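Local structure of phosphoribosylglycinamide synthetase (Anaerococcus prevotii, 4DIM) at residues D263-L266 against V271-I274; V226-P231 against G281-P286; V147-T152 against N174-L179; I377-K380 against K386-D389. The protein is probably an ATP-dependent ligase of the ATP-grasp superfamily, related to phosphoribosylglycinamide synthetase, and likely needs a divalent metal ion. One frame throughout, in Å; residues are numbered along the deposited sequence.

Interactions 1, 2 and 4 all reach one large antiparallel sheet, whereas interaction 3 packs a helix on a separate four-stranded sheet. Interaction 1 is the hairpin at one border of the large sheet. Its centre is 16 Å from that of interaction 2, which lies farther along the sheet. Interactions 2 and 4 are neighbours, with centres 12 Å apart, and they touch where Cys284 SG packs on Ile378 CD1 at 3.7 Å. Interaction 3 is remote: its centre is 24 Å from interaction 1 and 44 Å from interaction 4. ATP-grasp enzymes generally bind the nucleotide between two alpha/beta subdomains; interactions 1 and 3 probably lie in these two parts, and neither is known to line the site.

Interaction 1. Residues D263-L266 against V271-I274; sequences DMIL and VYII
The Tyr272 ring has the carbonyl oxygen of Ile265 at one edge, near its plane, with Tyr272 CD2 3.9 Å from Ile265 O. Nearer the backbone, Ile265 CG2 lies 3.7 Å from Tyr272 CB, the two side chains crossing at a slant. Beyond the pair, the tyrosine also touches Asn123, Lys144 and Lys267. Ile265 and Tyr272 form a hydrogen-bonded antiparallel pair: Ile265 N donates a hydrogen bond to Tyr272 O at 2.9 Å, and Tyr272 N donates one to Ile265 O at 3.0 Å. Both donors lie in the plane of the carbonyl they meet. At the other end Ile274 N bonds to Asp263 O at 2.7 Å, here tilted 18° from the carbonyl plane. The same isoleucine turns CD1 over the backbone of Met264 and onto Ile265 CB.

On the opposite face, which carries Met264, Leu266, Val271 and Ile273, the selenomethionine Met264 is bent at both chi2 (-77°) and chi3 (-45°). This folding brings CE to 3.5 Å from Val271 CG2, while SE passes Ile273 CG1 at 4.2 Å. Leu266 CD1 meets Val271 CG1. Helix 236-253 covers this apolar face through Val246, Ile238 and Ala249. The whole is a beta hairpin of strands 258-267 and 270-277 at the border of the large antiparallel sheet of the ATP-grasp fold.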
loop_
_atom_site.group_PDB
_atom_site.type_symbol
_atom_site.label_atom_id
_atom_site.label_comp_id
_atom_site.label_asym_id
_atom_site.label_seq_id
_atom_site.Cartn_x
_atom_site.Cartn_y
_atom_site.Cartn_z
ATOM N N ASP A 263 2.332 4.536 -5.568
ATOM C CA ASP A 263 3.776 4.391 -5.743
ATOM C C ASP A 263 4.141 5.363 -6.831
ATOM O O ASP A 263 3.651 5.247 -7.959
ATOM C CB ASP A 263 4.202 2.947 -6.120
ATOM C CG ASP A 263 3.828 1.838 -5.152
ATOM O OD1 ASP A 263 3.828 2.092 -3.922
ATOM O OD2 ASP A 263 3.665 0.682 -5.612
HETATM N N MSE A 264 4.954 6.339 -6.473
HETATM C CA MSE A 264 5.432 7.400 -7.323
HETATM C C MSE A 264 6.907 7.235 -7.677
HETATM O O MSE A 264 7.653 6.509 -7.037
HETATM C CB MSE A 264 5.315 8.752 -6.572
HETATM C CG MSE A 264 3.965 9.049 -5.791
HETATM SE SE MSE A 264 2.559 9.542 -6.941
HETATM C CE MSE A 264 3.419 10.910 -8.240
ATOM N N ILE A 265 7.350 8.039 -8.615
ATOM C CA ILE A 265 8.770 8.184 -8.939
ATOM C C ILE A 265 9.020 9.633 -9.377
ATOM O O ILE A 265 8.241 10.213 -10.136
ATOM C CB ILE A 265 9.294 7.171 -9.968
ATOM C CG1 ILE A 265 10.798 7.383 -10.239
ATOM C CG2 ILE A 265 8.507 7.247 -11.251
ATOM C CD1 ILE A 265 11.484 6.238 -10.521
ATOM N N LEU A 266 10.111 10.209 -8.899
ATOM C CA LEU A 266 10.457 11.574 -9.277
ATOM C C LEU A 266 11.640 11.555 -10.258
ATOM O O LEU A 266 12.699 11.028 -9.917
ATOM C CB LEU A 266 10.746 12.395 -8.008
ATOM C CG LEU A 266 11.623 13.606 -8.117
ATOM C CD1 LEU A 266 10.932 14.703 -8.910
ATOM C CD2 LEU A 266 11.923 14.097 -6.762
ATOM N N VAL A 271 6.843 14.016 -11.801
ATOM C CA VAL A 271 6.483 12.833 -11.028
ATOM C C VAL A 271 5.614 11.960 -11.868
ATOM O O VAL A 271 4.866 12.440 -12.700
ATOM C CB VAL A 271 5.835 13.191 -9.670
ATOM C CG1 VAL A 271 6.754 14.100 -8.873
ATOM C CG2 VAL A 271 4.457 13.843 -9.844
ATOM N N TYR A 272 5.738 10.665 -11.658
ATOM C CA TYR A 272 5.025 9.631 -12.408
ATOM C C TYR A 272 4.432 8.616 -11.464
ATOM O O TYR A 272 5.082 8.263 -10.473
ATOM C CB TYR A 272 5.991 8.922 -13.376
ATOM C CG TYR A 272 6.684 9.866 -14.328
ATOM C CD1 TYR A 272 6.213 10.047 -15.625
ATOM C CD2 TYR A 272 7.847 10.529 -13.960
ATOM C CE1 TYR A 272 6.833 10.932 -16.498
ATOM C CE2 TYR A 272 8.484 11.406 -14.830
ATOM C CZ TYR A 272 7.956 11.633 -16.091
ATOM O OH TYR A 272 8.564 12.513 -16.975
ATOM N N ILE A 273 3.234 8.094 -11.812
ATOM C CA ILE A 273 2.549 7.076 -11.027
ATOM C C ILE A 273 2.947 5.747 -11.538
ATOM O O ILE A 273 2.656 5.434 -12.691
ATOM C CB ILE A 273 1.016 7.253 -11.118
ATOM C CG1 ILE A 273 0.605 8.615 -10.531
ATOM C CG2 ILE A 273 0.275 6.063 -10.428
ATOM C CD1 ILE A 273 -0.688 8.880 -10.554
ATOM N N ILE A 274 3.526 4.910 -10.668
ATOM C CA ILE A 274 3.867 3.526 -11.025
ATOM C C ILE A 274 2.656 2.599 -10.767
ATOM O O ILE A 274 2.249 1.901 -11.668
ATOM C CB ILE A 274 5.098 3.022 -10.244
ATOM C CG1 ILE A 274 6.304 3.920 -10.460
ATOM C CG2 ILE A 274 5.416 1.587 -10.654
ATOM C CD1 ILE A 274 7.231 3.910 -9.207
#

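Interaction 2. Residues V226-P231 against G281-P286; sequences VGHYVP and GANCLP
Leu285 lays its CD2 methyl over one face of the His228 ring, 3.9 Å from the centroid and offset toward the rim, a CH-pi contact. This is the more extensive part: CD2 is 3.6 Å from His228 CG, and Leu285 CD1 reaches across to CE1 and NE2, so both methyls spread over the ring. The two side chains meet at about a right angle. His228 ND1 is hydrogen-bonded to Gly214 O, which restrains the rotation of the imidazole beneath the leucine.

Asn283, which is partly exposed, buries less surface and meets only the ring edge, with no hydrogen bond. Asn283 O approaches His228 CD2 to 3.4 Å, and Asn283 CB is also in the ring plane. The amide and imidazole planes are only 11° apart, yet Asn283 OD1 stays 4.1 Å from His228 NE2. A type I' turn from Ala282 to Leu285, closed by Leu285 N to Ala282 O, presents these groups, and Cys284 takes the N-cap position.

The contact thus sets the start of helix 285-293 against strand 223-230, which runs between strands 206-219 and 323-329; His213 of the former adds a ring nearly perpendicular to His228.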
loop_
_atom_site.group_PDB
_atom_site.type_symbol
_atom_site.label_atom_id
_atom_site.label_comp_id
_atom_site.label_asym_id
_atom_site.label_seq_id
_atom_site.Cartn_x
_atom_site.Cartn_y
_atom_site.Cartn_z
ATOM N N VAL A 226 10.884 -1.339 4.396
ATOM C CA VAL A 226 11.174 -1.477 5.844
ATOM C C VAL A 226 10.945 -0.184 6.645
ATOM O O VAL A 226 11.119 -0.183 7.865
ATOM C CB VAL A 226 12.597 -1.996 6.073
ATOM C CG1 VAL A 226 12.806 -3.311 5.356
ATOM C CG2 VAL A 226 13.628 -0.970 5.635
ATOM N N GLY A 227 10.532 0.882 5.990
ATOM C CA GLY A 227 10.246 2.113 6.704
ATOM C C GLY A 227 9.508 3.138 5.871
ATOM O O GLY A 227 9.573 3.139 4.632
ATOM N N HIS A 228 8.783 4.003 6.578
ATOM C CA HIS A 228 8.035 5.088 5.978
ATOM C C HIS A 228 8.189 6.304 6.851
ATOM O O HIS A 228 8.477 6.178 8.046
ATOM C CB HIS A 228 6.550 4.725 5.772
ATOM C CG HIS A 228 6.353 3.700 4.703
ATOM N ND1 HIS A 228 6.507 4.012 3.368
ATOM C CD2 HIS A 228 6.081 2.390 4.808
ATOM C CE1 HIS A 228 6.300 2.900 2.709
ATOM N NE2 HIS A 228 6.061 1.894 3.536
ATOM N N TYR A 229 8.042 7.487 6.247
ATOM C CA TYR A 229 8.132 8.702 7.017
ATOM C C TYR A 229 7.440 9.836 6.349
ATOM O O TYR A 229 7.254 9.860 5.156
ATOM C CB TYR A 229 9.598 9.090 7.302
ATOM C CG TYR A 229 10.448 9.324 6.074
ATOM C CD1 TYR A 229 11.232 8.301 5.542
ATOM C CD2 TYR A 229 10.542 10.592 5.493
ATOM C CE1 TYR A 229 12.039 8.515 4.423
ATOM C CE2 TYR A 229 11.355 10.824 4.391
ATOM C CZ TYR A 229 12.121 9.786 3.868
ATOM O OH TYR A 229 12.851 9.950 2.720
ATOM N N VAL A 230 7.117 10.813 7.158
ATOM C CA VAL A 230 6.553 12.088 6.746
ATOM C C VAL A 230 7.299 13.123 7.546
ATOM O O VAL A 230 7.708 12.850 8.677
ATOM C CB VAL A 230 5.016 12.224 6.886
ATOM C CG1 VAL A 230 4.295 11.392 5.837
ATOM C CG2 VAL A 230 4.534 11.887 8.293
ATOM N N PRO A 231 7.595 14.281 6.956
ATOM C CA PRO A 231 7.285 14.710 5.591
ATOM C C PRO A 231 8.392 14.287 4.646
ATOM O O PRO A 231 9.530 14.013 5.052
ATOM C CB PRO A 231 7.200 16.225 5.745
ATOM C CG PRO A 231 8.301 16.524 6.731
ATOM C CD PRO A 231 8.367 15.325 7.667
ATOM N N GLY A 281 -2.391 2.011 2.429
ATOM C CA GLY A 281 -1.101 1.343 2.377
ATOM C C GLY A 281 -0.751 0.586 3.626
ATOM O O GLY A 281 -1.365 0.774 4.665
ATOM N N ALA A 282 0.222 -0.316 3.523
ATOM C CA ALA A 282 0.635 -1.131 4.670
ATOM C C ALA A 282 1.772 -0.472 5.380
ATOM O O ALA A 282 2.073 0.670 5.094
ATOM C CB ALA A 282 1.045 -2.509 4.200
ATOM N N ASN A 283 2.377 -1.186 6.329
ATOM C CA ASN A 283 3.621 -0.851 6.997
ATOM C C ASN A 283 3.590 0.451 7.729
ATOM O O ASN A 283 4.523 1.246 7.619
ATOM C CB ASN A 283 4.753 -0.850 5.962
ATOM C CG ASN A 283 4.772 -2.093 5.125
ATOM O OD1 ASN A 283 4.780 -2.035 3.886
ATOM N ND2 ASN A 283 4.730 -3.243 5.776
ATOM N N CYS A 284 2.512 0.649 8.491
ATOM C CA CYS A 284 2.236 1.802 9.345
ATOM C C CYS A 284 1.893 3.067 8.587
ATOM O O CYS A 284 1.788 4.129 9.207
ATOM C CB CYS A 284 3.374 2.030 10.329
ATOM S SG CYS A 284 3.811 0.537 11.260
ATOM N N LEU A 285 1.581 2.977 7.310
ATOM C CA LEU A 285 1.168 4.193 6.618
ATOM C C LEU A 285 -0.153 4.781 7.184
ATOM O O LEU A 285 -0.212 5.990 7.313
ATOM C CB LEU A 285 1.089 4.001 5.121
ATOM C CG LEU A 285 2.479 3.874 4.478
ATOM C CD1 LEU A 285 2.425 3.233 3.132
ATOM C CD2 LEU A 285 3.123 5.250 4.272
ATOM N N PRO A 286 -1.158 4.035 7.670
ATOM C CA PRO A 286 -2.333 4.718 8.265
ATOM C C PRO A 286 -1.987 5.460 9.555
ATOM O O PRO A 286 -2.511 6.523 9.837
ATOM C CB PRO A 286 -3.319 3.579 8.525
ATOM C CG PRO A 286 -2.768 2.403 7.790
ATOM C CD PRO A 286 -1.326 2.575 7.673
#

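Interaction 3. Residues V147-T152 against N174-L179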
loop_
_atom_site.group_PDB
_atom_site.type_symbol
_atom_site.label_atom_id
_atom_site.label_comp_id
_atom_site.label_asym_id
_atom_site.label_seq_id
_atom_site.Cartn_x
_atom_site.Cartn_y
_atom_site.Cartn_z
ATOM N N VAL A 147 14.724 2.244 -22.206
ATOM C CA VAL A 147 13.533 1.414 -22.179
ATOM C C VAL A 147 13.883 0.069 -21.650
ATOM O O VAL A 147 15.051 -0.324 -21.576
ATOM C CB VAL A 147 12.821 1.288 -23.544
ATOM C CG1 VAL A 147 12.019 2.534 -23.875
ATOM C CG2 VAL A 147 13.804 0.968 -24.652
ATOM N N ILE A 148 12.834 -0.605 -21.227
ATOM C CA ILE A 148 12.835 -1.974 -20.766
ATOM C C ILE A 148 12.122 -2.787 -21.826
ATOM O O ILE A 148 11.137 -2.309 -22.397
ATOM C CB ILE A 148 12.125 -2.048 -19.421
ATOM C CG1 ILE A 148 13.028 -1.547 -18.304
ATOM C CG2 ILE A 148 11.617 -3.449 -19.159
ATOM C CD1 ILE A 148 13.953 -2.575 -17.677
ATOM N N VAL A 149 12.610 -3.999 -22.089
ATOM C CA VAL A 149 11.953 -4.979 -22.961
ATOM C C VAL A 149 11.619 -6.137 -22.096
ATOM O O VAL A 149 12.491 -6.675 -21.401
ATOM C CB VAL A 149 12.737 -5.433 -24.179
ATOM C CG1 VAL A 149 11.799 -6.161 -25.115
ATOM C CG2 VAL A 149 13.388 -4.250 -24.889
ATOM N N LYS A 150 10.353 -6.512 -22.087
ATOM C CA LYS A 150 9.922 -7.541 -21.170
ATOM C C LYS A 150 8.785 -8.313 -21.690
ATOM O O LYS A 150 8.082 -7.894 -22.603
ATOM C CB LYS A 150 9.543 -6.924 -19.805
ATOM C CG LYS A 150 8.541 -5.783 -19.863
ATOM C CD LYS A 150 8.293 -5.280 -18.476
ATOM C CE LYS A 150 7.227 -4.216 -18.424
ATOM N NZ LYS A 150 6.529 -4.218 -17.109
ATOM N N ALA A 151 8.641 -9.490 -21.092
ATOM C CA ALA A 151 7.642 -10.481 -21.397
ATOM C C ALA A 151 6.578 -10.377 -20.359
ATOM O O ALA A 151 6.812 -9.911 -19.243
ATOM C CB ALA A 151 8.275 -11.861 -21.400
ATOM N N THR A 152 5.406 -10.799 -20.719
ATOM C CA THR A 152 4.250 -10.681 -19.864
ATOM C C THR A 152 4.003 -11.974 -19.066
ATOM O O THR A 152 3.487 -11.901 -17.947
ATOM C CB THR A 152 3.097 -10.299 -20.783
ATOM O OG1 THR A 152 2.729 -11.433 -21.568
ATOM C CG2 THR A 152 3.485 -9.147 -21.744
ATOM N N ASN A 174 14.645 -9.608 -29.419
ATOM C CA ASN A 174 14.931 -10.935 -29.961
ATOM C C ASN A 174 15.110 -11.969 -28.831
ATOM O O ASN A 174 14.560 -13.065 -28.928
ATOM C CB ASN A 174 16.165 -10.904 -30.883
ATOM C CG ASN A 174 15.959 -10.110 -32.171
ATOM O OD1 ASN A 174 14.828 -9.838 -32.606
ATOM N ND2 ASN A 174 17.052 -9.693 -32.807
ATOM N N GLU A 175 15.823 -11.625 -27.760
ATOM C CA GLU A 175 15.999 -12.559 -26.631
ATOM C C GLU A 175 14.701 -12.820 -25.858
ATOM O O GLU A 175 14.519 -13.916 -25.306
ATOM C CB GLU A 175 17.057 -12.043 -25.641
ATOM C CG GLU A 175 18.477 -12.331 -26.095
ATOM C CD GLU A 175 19.513 -12.027 -25.033
ATOM O OE1 GLU A 175 20.196 -10.981 -25.145
ATOM O OE2 GLU A 175 19.586 -12.792 -24.045
ATOM N N THR A 176 13.813 -11.821 -25.810
ATOM C CA THR A 176 12.554 -11.910 -25.063
ATOM C C THR A 176 11.532 -12.736 -25.824
ATOM O O THR A 176 10.884 -13.583 -25.226
ATOM C CB THR A 176 11.961 -10.501 -24.784
ATOM O OG1 THR A 176 12.945 -9.636 -24.222
ATOM C CG2 THR A 176 10.753 -10.550 -23.847
HETATM N N MSE A 177 11.365 -12.456 -27.133
HETATM C CA MSE A 177 10.383 -13.138 -27.988
HETATM C C MSE A 177 10.690 -14.634 -28.197
HETATM O O MSE A 177 9.771 -15.404 -28.498
HETATM C CB MSE A 177 10.277 -12.452 -29.340
HETATM C CG MSE A 177 9.644 -11.111 -29.251
HETATM SE SE MSE A 177 7.749 -11.222 -29.329
HETATM C CE MSE A 177 7.643 -11.558 -31.232
ATOM N N ASN A 178 11.954 -15.045 -28.027
ATOM C CA ASN A 178 12.315 -16.455 -28.135
ATOM C C ASN A 178 12.026 -17.167 -26.821
ATOM O O ASN A 178 11.692 -18.354 -26.848
ATOM C CB ASN A 178 13.793 -16.653 -28.557
ATOM C CG ASN A 178 13.957 -16.801 -30.054
ATOM O OD1 ASN A 178 13.931 -17.920 -30.583
ATOM N ND2 ASN A 178 14.087 -15.675 -30.770
ATOM N N LEU A 179 12.153 -16.468 -25.686
ATOM C CA LEU A 179 11.882 -17.065 -24.382
ATOM C C LEU A 179 10.369 -17.082 -24.028
ATOM O O LEU A 179 9.914 -18.007 -23.348
ATOM C CB LEU A 179 12.654 -16.299 -23.294
ATOM C CG LEU A 179 12.533 -16.864 -21.858
ATOM C CD1 LEU A 179 12.941 -18.362 -21.793
ATOM C CD2 LEU A 179 13.355 -16.041 -20.880
#
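Thr176 meets the end of strand 147-150 with its two branches turned to different targets. Its methyl, CG2, is directed at the backbone where the strand gives way to loop: it lies 3.6 Å from Ala151 N and 3.7 Å from Lys150 C. Ala151 CB comes up to the same methyl at 3.7 Å, so CG2 rests on both a peptide and a side chain. Lys150 itself sends its CB away from the helix and takes part through its backbone. The hydroxyl branch faces Val149, whose CG1 is 3.8 Å from Thr176 OG1. In the valine, CG1 stands opposite the backbone N (chi1 -166°), which carries that methyl out toward the helix.

The polar atom of Thr176 is satisfied within its own helix. With chi1 at -50°, OG1 is turned back along the helix and hydrogen-bonds to Gly172 O, one turn earlier; the valine methyl is merely its apolar neighbour. No hydrogen bond joins the two segments, and the contact is held by packing alone. Thr176 bears most of it: of the 132 Å² buried between the segments, 74 Å² falls on this buried residue.

Around this contact, Tyr161 and Cys185 also touch Thr176, and Cys185 touches Val149 as well. Helix 166-179 therefore packs on one face of the small antiparallel sheet, in which strand 147-150 lies between strands 161-163 and 186-189.

Interaction 4. Residues I377-K380 against K386-D389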
loop_
_atom_site.group_PDB
_atom_site.type_symbol
_atom_site.label_atom_id
_atom_site.label_comp_id
_atom_site.label_asym_id
_atom_site.label_seq_id
_atom_site.Cartn_x
_atom_site.Cartn_y
_atom_site.Cartn_z
ATOM N N ILE A 377 8.335 -0.018 15.139
ATOM C CA ILE A 377 8.454 1.180 15.951
ATOM C C ILE A 377 7.836 2.340 15.207
ATOM O O ILE A 377 8.161 2.556 14.043
ATOM C CB ILE A 377 9.950 1.505 16.251
ATOM C CG1 ILE A 377 10.658 0.340 17.006
ATOM C CG2 ILE A 377 10.080 2.833 17.031
ATOM C CD1 ILE A 377 12.137 0.419 16.940
ATOM N N ILE A 378 7.031 3.145 15.912
ATOM C CA ILE A 378 6.477 4.361 15.366
ATOM C C ILE A 378 6.745 5.501 16.349
ATOM O O ILE A 378 6.411 5.418 17.525
ATOM C CB ILE A 378 4.985 4.295 14.992
ATOM C CG1 ILE A 378 4.648 3.018 14.271
ATOM C CG2 ILE A 378 4.625 5.538 14.126
ATOM C CD1 ILE A 378 3.240 2.821 14.103
ATOM N N VAL A 379 7.326 6.579 15.820
ATOM C CA VAL A 379 7.608 7.802 16.560
ATOM C C VAL A 379 7.057 9.000 15.777
ATOM O O VAL A 379 6.805 8.894 14.568
ATOM C CB VAL A 379 9.082 7.981 16.884
ATOM C CG1 VAL A 379 9.602 6.769 17.656
ATOM C CG2 VAL A 379 9.906 8.225 15.626
ATOM N N LYS A 380 6.801 10.096 16.528
ATOM C CA LYS A 380 6.334 11.399 16.060
ATOM C C LYS A 380 7.178 12.471 16.766
ATOM O O LYS A 380 7.572 12.249 17.908
ATOM C CB LYS A 380 4.809 11.600 16.326
ATOM C CG LYS A 380 4.378 11.603 17.797
ATOM C CD LYS A 380 2.889 11.893 17.907
ATOM C CE LYS A 380 2.272 11.754 19.275
ATOM N NZ LYS A 380 2.932 12.605 20.315
ATOM N N LYS A 386 14.764 14.817 14.354
ATOM C CA LYS A 386 14.475 14.502 15.764
ATOM C C LYS A 386 13.817 13.104 15.874
ATOM O O LYS A 386 14.139 12.371 16.807
ATOM C CB LYS A 386 13.591 15.578 16.409
ATOM C CG LYS A 386 14.202 16.971 16.508
ATOM C CD LYS A 386 13.145 18.064 16.727
ATOM C CE LYS A 386 13.808 19.410 16.986
ATOM N NZ LYS A 386 12.838 20.525 17.206
ATOM N N CYS A 387 12.970 12.716 14.888
ATOM C CA CYS A 387 12.369 11.378 14.796
ATOM C C CYS A 387 13.442 10.327 14.697
ATOM O O CYS A 387 13.393 9.340 15.419
ATOM C CB CYS A 387 11.436 11.265 13.587
ATOM S SG CYS A 387 9.838 12.079 13.773
ATOM N N LYS A 388 14.335 10.479 13.700
ATOM C CA LYS A 388 15.433 9.536 13.439
ATOM C C LYS A 388 16.344 9.356 14.659
ATOM O O LYS A 388 16.725 8.223 14.959
ATOM C CB LYS A 388 16.284 9.993 12.259
ATOM C CG LYS A 388 15.611 9.870 10.903
ATOM C CD LYS A 388 16.418 10.699 9.903
ATOM C CE LYS A 388 16.029 10.588 8.447
ATOM N NZ LYS A 388 16.402 11.822 7.691
ATOM N N ASP A 389 16.700 10.455 15.345
ATOM C CA ASP A 389 17.550 10.401 16.549
ATOM C C ASP A 389 16.809 9.677 17.652
ATOM O O ASP A 389 17.377 8.788 18.267
ATOM C CB ASP A 389 17.971 11.804 17.009
ATOM C CG ASP A 389 18.908 12.534 16.058
ATOM O OD1 ASP A 389 19.494 11.871 15.163
ATOM O OD2 ASP A 389 19.061 13.775 16.207
#
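Val379 and Cys387 make the direct contact, a modest packing contact. Val379 CG2 is 3.7 Å from Cys387 O and 4.0 Å from Cys387 CB, so a single methyl of the strand rests against the helix backbone and the base of the cysteine side chain together. Cys387 SG extends past that methyl to the backbone of the next residue, lying 4.0 Å from Lys380 C. With SG beside the backbone N (chi1 -75°), the sulfur points along the helix toward its start and meets the strand there. No hydrogen bond crosses between the segments.

In the next shell, Leu325 touches both Val379 and Cys387, and Ile394, two turns further along the helix, packs on Val379 too. Lys380 points its CB away from the helix, and its NZ is hydrogen-bonded to Asp349 O.

A two-residue link joins strand 375-381 to helix 384-395, which packs back over it. The helix covers the face of the sheet that carries Ile377 and Val379, whereas helix 285-293 meets Ile378 and Lys380; strands 323-329 and 351-356 flank the strand.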